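Long-range contacts in aminoacyl-histidine dipeptidase (Vibrio alginolyticus, PDB 3MRU), which probably hydrolyses dipeptides, Xaa-His peptides such as carnosine among them, as a zinc-dependent metallopeptidase of the M20C family: residues 47-51 with 60-64; 106-112 with 463-469. All blocks are in the same frame, centred on the assembly; numbering follows the deposited sequence.

Contact 1 of 2, residues 47-51 with 60-64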
loop_
_atom_site.group_PDB
_atom_site.type_symbol
_atom_site.label_atom_id
_atom_site.label_comp_id
_atom_site.label_asym_id
_atom_site.label_seq_id
_atom_site.Cartn_x
_atom_site.Cartn_y
_atom_site.Cartn_z
ATOM N N GLN A 47 -4.914 20.034 -30.659
ATOM C CA GLN A 47 -3.781 19.396 -31.312
ATOM C C GLN A 47 -4.262 18.307 -32.270
ATOM O O GLN A 47 -3.465 17.689 -32.968
ATOM C CB GLN A 47 -2.828 18.804 -30.270
ATOM C CG GLN A 47 -2.536 19.699 -29.060
ATOM C CD GLN A 47 -1.613 20.873 -29.367
ATOM O OE1 GLN A 47 -0.657 20.738 -30.132
ATOM N NE2 GLN A 47 -1.890 22.032 -28.752
ATOM N N GLY A 48 -5.570 18.073 -32.292
ATOM C CA GLY A 48 -6.186 17.104 -33.195
ATOM C C GLY A 48 -5.964 15.655 -32.803
ATOM O O GLY A 48 -5.618 14.819 -33.645
ATOM N N PHE A 49 -6.159 15.346 -31.524
ATOM C CA PHE A 49 -6.012 13.968 -31.049
ATOM C C PHE A 49 -7.410 13.369 -30.948
ATOM O O PHE A 49 -8.377 14.107 -30.756
ATOM C CB PHE A 49 -5.220 13.922 -29.735
ATOM C CG PHE A 49 -3.744 14.246 -29.877
ATOM C CD1 PHE A 49 -2.906 13.465 -30.677
ATOM C CD2 PHE A 49 -3.183 15.306 -29.174
ATOM C CE1 PHE A 49 -1.540 13.752 -30.780
ATOM C CE2 PHE A 49 -1.834 15.589 -29.277
ATOM C CZ PHE A 49 -1.013 14.812 -30.075
ATOM N N ASP A 50 -7.615 12.089 -31.045
ATOM C CA ASP A 50 -8.876 11.549 -30.773
ATOM C C ASP A 50 -8.810 11.445 -29.293
ATOM O O ASP A 50 -8.159 10.709 -28.725
ATOM C CB ASP A 50 -9.082 10.172 -31.392
ATOM C CG ASP A 50 -10.585 9.793 -31.618
ATOM O OD1 ASP A 50 -11.194 10.387 -32.510
ATOM O OD2 ASP A 50 -11.133 8.875 -30.973
ATOM N N VAL A 51 -9.645 12.264 -28.658
ATOM C CA VAL A 51 -9.756 12.278 -27.202
ATOM C C VAL A 51 -11.181 11.962 -26.735
ATOM O O VAL A 51 -12.120 12.699 -27.037
ATOM C CB VAL A 51 -9.323 13.635 -26.616
ATOM C CG1 VAL A 51 -9.689 13.717 -25.142
ATOM C CG2 VAL A 51 -7.830 13.846 -26.814
ATOM N N PHE A 60 -8.603 9.436 -22.053
ATOM C CA PHE A 60 -7.868 8.563 -22.973
ATOM C C PHE A 60 -7.531 9.380 -24.208
ATOM O O PHE A 60 -8.408 10.027 -24.779
ATOM C CB PHE A 60 -8.728 7.370 -23.397
ATOM C CG PHE A 60 -9.292 6.581 -22.254
ATOM C CD1 PHE A 60 -10.187 7.154 -21.356
ATOM C CD2 PHE A 60 -8.957 5.252 -22.097
ATOM C CE1 PHE A 60 -10.699 6.430 -20.312
ATOM C CE2 PHE A 60 -9.479 4.515 -21.060
ATOM C CZ PHE A 60 -10.346 5.108 -20.166
ATOM N N ILE A 61 -6.277 9.357 -24.633
ATOM C CA ILE A 61 -5.868 10.221 -25.720
ATOM C C ILE A 61 -5.004 9.434 -26.683
ATOM O O ILE A 61 -3.980 8.862 -26.290
ATOM C CB ILE A 61 -5.123 11.452 -25.179
ATOM C CG1 ILE A 61 -6.081 12.362 -24.428
ATOM C CG2 ILE A 61 -4.447 12.221 -26.302
ATOM C CD1 ILE A 61 -5.414 13.390 -23.513
ATOM N N LYS A 62 -5.421 9.404 -27.942
ATOM C CA LYS A 62 -4.767 8.545 -28.912
ATOM C C LYS A 62 -3.856 9.298 -29.878
ATOM O O LYS A 62 -4.279 10.214 -30.588
ATOM C CB LYS A 62 -5.802 7.688 -29.663
ATOM C CG LYS A 62 -5.263 6.309 -30.060
ATOM C CD LYS A 62 -6.212 5.512 -30.962
ATOM C CE LYS A 62 -5.428 4.381 -31.675
ATOM N NZ LYS A 62 -6.242 3.515 -32.598
ATOM N N LYS A 63 -2.593 8.903 -29.890
ATOM C CA LYS A 63 -1.662 9.428 -30.861
ATOM C C LYS A 63 -1.068 8.299 -31.683
ATOM O O LYS A 63 -0.494 7.364 -31.122
ATOM C CB LYS A 63 -0.553 10.210 -30.180
ATOM C CG LYS A 63 0.524 10.701 -31.135
ATOM C CD LYS A 63 1.443 11.641 -30.413
ATOM C CE LYS A 63 2.526 12.154 -31.295
ATOM N NZ LYS A 63 3.582 12.705 -30.420
ATOM N N PRO A 64 -1.203 8.391 -33.022
ATOM C CA PRO A 64 -0.658 7.393 -33.939
ATOM C C PRO A 64 0.860 7.453 -33.975
ATOM O O PRO A 64 1.451 8.492 -33.669
ATOM C CB PRO A 64 -1.232 7.816 -35.290
ATOM C CG PRO A 64 -1.431 9.280 -35.161
ATOM C CD PRO A 64 -1.890 9.477 -33.752
#

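Contact 2 of 2, residues 106-112 with 463-469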
loop_
_atom_site.group_PDB
_atom_site.type_symbol
_atom_site.label_atom_id
_atom_site.label_comp_id
_atom_site.label_asym_id
_atom_site.label_seq_id
_atom_site.Cartn_x
_atom_site.Cartn_y
_atom_site.Cartn_z
ATOM N N GLY A 106 17.448 24.871 -4.609
ATOM C CA GLY A 106 18.598 23.962 -4.732
ATOM C C GLY A 106 18.476 22.845 -5.752
ATOM O O GLY A 106 18.373 23.090 -6.937
ATOM N N GLU A 107 18.488 21.609 -5.284
ATOM C CA GLU A 107 18.400 20.447 -6.154
ATOM C C GLU A 107 16.939 19.977 -6.257
ATOM O O GLU A 107 16.635 18.928 -6.846
ATOM C CB GLU A 107 19.341 19.351 -5.620
ATOM C CG GLU A 107 20.080 19.772 -4.299
ATOM C CD GLU A 107 20.835 18.613 -3.615
ATOM O OE1 GLU A 107 20.945 18.638 -2.343
ATOM O OE2 GLU A 107 21.312 17.695 -4.346
ATOM N N TRP A 108 16.047 20.799 -5.700
ATOM C CA TRP A 108 14.637 20.457 -5.463
ATOM C C TRP A 108 13.645 21.516 -5.937
ATOM O O TRP A 108 13.967 22.699 -6.041
ATOM C CB TRP A 108 14.403 20.286 -3.965
ATOM C CG TRP A 108 15.269 19.273 -3.373
ATOM C CD1 TRP A 108 16.481 19.474 -2.797
ATOM C CD2 TRP A 108 15.023 17.868 -3.330
ATOM N NE1 TRP A 108 17.003 18.278 -2.384
ATOM C CE2 TRP A 108 16.124 17.274 -2.698
ATOM C CE3 TRP A 108 13.965 17.051 -3.759
ATOM C CZ2 TRP A 108 16.204 15.901 -2.480
ATOM C CZ3 TRP A 108 14.041 15.691 -3.545
ATOM C CH2 TRP A 108 15.153 15.127 -2.909
ATOM N N VAL A 109 12.417 21.088 -6.191
ATOM C CA VAL A 109 11.329 22.010 -6.434
ATOM C C VAL A 109 10.238 21.627 -5.471
ATOM O O VAL A 109 9.794 20.477 -5.470
ATOM C CB VAL A 109 10.797 21.904 -7.890
ATOM C CG1 VAL A 109 9.341 22.436 -8.031
ATOM C CG2 VAL A 109 11.732 22.621 -8.855
ATOM N N THR A 110 9.832 22.582 -4.638
ATOM C CA THR A 110 8.737 22.376 -3.682
ATOM C C THR A 110 7.722 23.531 -3.777
ATOM O O THR A 110 8.001 24.553 -4.402
ATOM C CB THR A 110 9.279 22.118 -2.212
ATOM O OG1 THR A 110 8.199 21.824 -1.304
ATOM C CG2 THR A 110 10.129 23.288 -1.701
ATOM N N ALA A 111 6.536 23.341 -3.208
ATOM C CA ALA A 111 5.554 24.410 -3.076
ATOM C C ALA A 111 5.593 24.838 -1.643
ATOM O O ALA A 111 5.830 24.006 -0.769
ATOM C CB ALA A 111 4.188 23.884 -3.397
ATOM N N LYS A 112 5.360 26.109 -1.353
ATOM C CA LYS A 112 5.350 26.434 0.077
ATOM C C LYS A 112 4.000 26.496 0.792
ATOM O O LYS A 112 3.013 27.072 0.306
ATOM C CB LYS A 112 6.292 27.576 0.499
ATOM C CG LYS A 112 6.988 27.259 1.866
ATOM C CD LYS A 112 7.857 25.958 1.805
ATOM C CE LYS A 112 7.046 24.641 1.920
ATOM N NZ LYS A 112 7.698 23.439 1.259
ATOM N N PRO A 463 3.326 19.125 3.260
ATOM C CA PRO A 463 3.901 20.407 2.837
ATOM C C PRO A 463 5.418 20.309 2.482
ATOM O O PRO A 463 6.030 21.309 2.032
ATOM C CB PRO A 463 3.692 21.269 4.088
ATOM C CG PRO A 463 2.447 20.711 4.715
ATOM C CD PRO A 463 2.439 19.251 4.427
ATOM N N ASP A 464 6.012 19.128 2.660
ATOM C CA ASP A 464 7.436 18.962 2.406
ATOM C C ASP A 464 7.715 18.291 1.089
ATOM O O ASP A 464 8.874 18.193 0.669
ATOM C CB ASP A 464 8.081 18.079 3.457
ATOM C CG ASP A 464 7.773 18.537 4.853
ATOM O OD1 ASP A 464 7.975 19.742 5.123
ATOM O OD2 ASP A 464 7.320 17.696 5.675
ATOM N N GLU A 465 6.674 17.830 0.402
ATOM C CA GLU A 465 6.859 17.198 -0.905
ATOM C C GLU A 465 7.870 17.979 -1.746
ATOM O O GLU A 465 7.517 18.973 -2.383
ATOM C CB GLU A 465 5.524 17.095 -1.644
ATOM C CG GLU A 465 5.611 16.374 -2.980
ATOM C CD GLU A 465 4.262 16.248 -3.661
ATOM O OE1 GLU A 465 4.233 15.950 -4.874
ATOM O OE2 GLU A 465 3.231 16.446 -2.985
ATOM N N LYS A 466 9.124 17.527 -1.735
ATOM C CA LYS A 466 10.189 18.120 -2.546
ATOM C C LYS A 466 10.622 17.107 -3.614
ATOM O O LYS A 466 10.832 15.933 -3.306
ATOM C CB LYS A 466 11.380 18.513 -1.672
ATOM C CG LYS A 466 11.913 17.384 -0.805
ATOM C CD LYS A 466 12.656 17.922 0.407
ATOM C CE LYS A 466 13.767 16.979 0.837
ATOM N NZ LYS A 466 15.100 17.643 0.812
ATOM N N VAL A 467 10.742 17.559 -4.863
ATOM C CA VAL A 467 11.119 16.683 -5.978
ATOM C C VAL A 467 12.507 17.039 -6.536
ATOM O O VAL A 467 12.844 18.216 -6.687
ATOM C CB VAL A 467 10.085 16.746 -7.118
ATOM C CG1 VAL A 467 10.107 15.455 -7.923
ATOM C CG2 VAL A 467 8.696 17.011 -6.561
ATOM N N LYS A 468 13.309 16.023 -6.848
ATOM C CA LYS A 468 14.700 16.255 -7.218
ATOM C C LYS A 468 14.761 16.546 -8.728
ATOM O O LYS A 468 14.414 15.680 -9.564
ATOM C CB LYS A 468 15.551 15.053 -6.839
ATOM C CG LYS A 468 17.026 15.367 -6.644
ATOM C CD LYS A 468 17.799 14.078 -6.357
ATOM C CE LYS A 468 19.168 14.025 -7.039
ATOM N NZ LYS A 468 20.192 14.843 -6.315
ATOM N N ILE A 469 15.183 17.766 -9.070
ATOM C CA ILE A 469 15.063 18.283 -10.431
ATOM C C ILE A 469 15.795 17.391 -11.434
ATOM O O ILE A 469 15.272 17.034 -12.495
ATOM C CB ILE A 469 15.624 19.725 -10.533
ATOM C CG1 ILE A 469 14.762 20.713 -9.758
ATOM C CG2 ILE A 469 15.709 20.185 -11.968
ATOM C CD1 ILE A 469 15.445 22.037 -9.414
#

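Contact 1 of 2, residues 47-51 with 60-64
With chi1 at 169°, Val51 holds CG1 anti to its backbone nitrogen, which leaves CG2 anti to the carbonyl carbon; Ile61, with chi1 at -69°, places CG1 in the corresponding position, which lets the two branches meet across a beta hairpin. Strands 50-53 and 59-63 form this hairpin at one margin of a mixed sheet. Val51 and Ile61 illustrate a non-hydrogen-bonded antiparallel pair, their CA atoms 4.6 Å apart, in which side-chain packing adds to a CA-H...O contact from Val51 CA to Phe60 O. The side chains lie side by side and point the same way, Val51 CG2 packing against Ile61 CG1 and Ile61 CG2. Helix 36-46 covers this face: Ala44 touches both residues, Val41 meets Val51 and Ile40 meets Ile61. That helix ends in a Schellman motif at Gly48, whose positive phi turns the chain toward the strand.

Phe49, the next residue, extends the apolar row. Its CB approaches the other branch of isoleucine, Ile61 CG2, at 3.9 Å, while Phe49 CD1 lies near the carbonyl oxygen of Lys62 and CE1 rests against Lys63. The extended chain of Lys63 runs alongside, its CD 3.7 Å from Phe49 CE1. The amine of Lys63 passes on to the carbonyl oxygens of Leu131 and Ser133, so the aliphatic part packs here while the charged end is held beyond the hairpin. On its other side, strand 59-63 is bonded to strand 141-146 through Ile61 with Val143 and Lys63 with Ile141. Across the hairpin itself, Lys62 N donates to Asp50 O over 3.1 Å, with 164° at the hydrogen.

Contact 2 of 2, residues 106-112 with 463-469
Trp108 lies between two lysines of the opposing strand, a clear example of an aromatic ring flanked on both faces by the chains of residues i and i+2. Lys466 covers one face: its CG makes a CH-pi contact with the six-membered ring, and its NZ comes 3.9 Å from the centroid of the five-membered ring, 22° off the normal, a cation-pi interaction. The chi1 of Lys466, 54°, puts CG between its backbone N and carbonyl carbon, from where the chain bends back over the indole. Lys468 takes the opposite face, its CB 4.0 Å from the centroid of the six-membered ring. Its amine is held chiefly by a salt bridge to Asp470, and Lys468 NZ reaches Glu107 OE2 only over a long 3.6 Å.

The backbone pairing places Trp108 opposite Lys468 as a non-hydrogen-bonded pair, next to the hydrogen-bonded pair Val109 and Val467. Val109 N donates to Val467 O over 2.9 Å, in the carbonyl plane, and Val467 N returns a bond to Val109 O. Farther along, Ile469 N reaches Glu107 O at 2.9 Å. On the face of Val109 and Val467, Val109 CG2 meets Ile469 CG1, just past the strand, at 3.7 Å, the two side chains crossing nearly at right angles. At the far end Lys112 NZ is bonded to Pro463 O at 2.8 Å, approaching almost in line with the C=O, and it also donates to Ala111 O.

Glu465, between these ends, turns its carboxylate to Gly117 N and lies near the zinc ligands Asp119 and His461. Strands 108-111 and 466-468 are the two middle strands of a four-stranded antiparallel sheet, with 102-105 and 457-458 outside them, while Trp17 of helix 14-25 touches both Val109 and Ile469.

From the N terminus, the chain leaves helix 36-46 and makes contact 1 at once, closing the hairpin at one margin of the mixed sheet after eight intervening residues, which include the turn. Contact 2 opens only after that hairpin has closed, so the two stand in series and neither nest nor cross. Its loop is of another order: 350 residues, including the family's dimerisation region, separate segment 106-112 from segment 463-469. Contact 2 thus brings a late strand back to an early one in a small antiparallel sheet near the zinc site. The centres lie about 32 Å apart, and the two contacts do not touch.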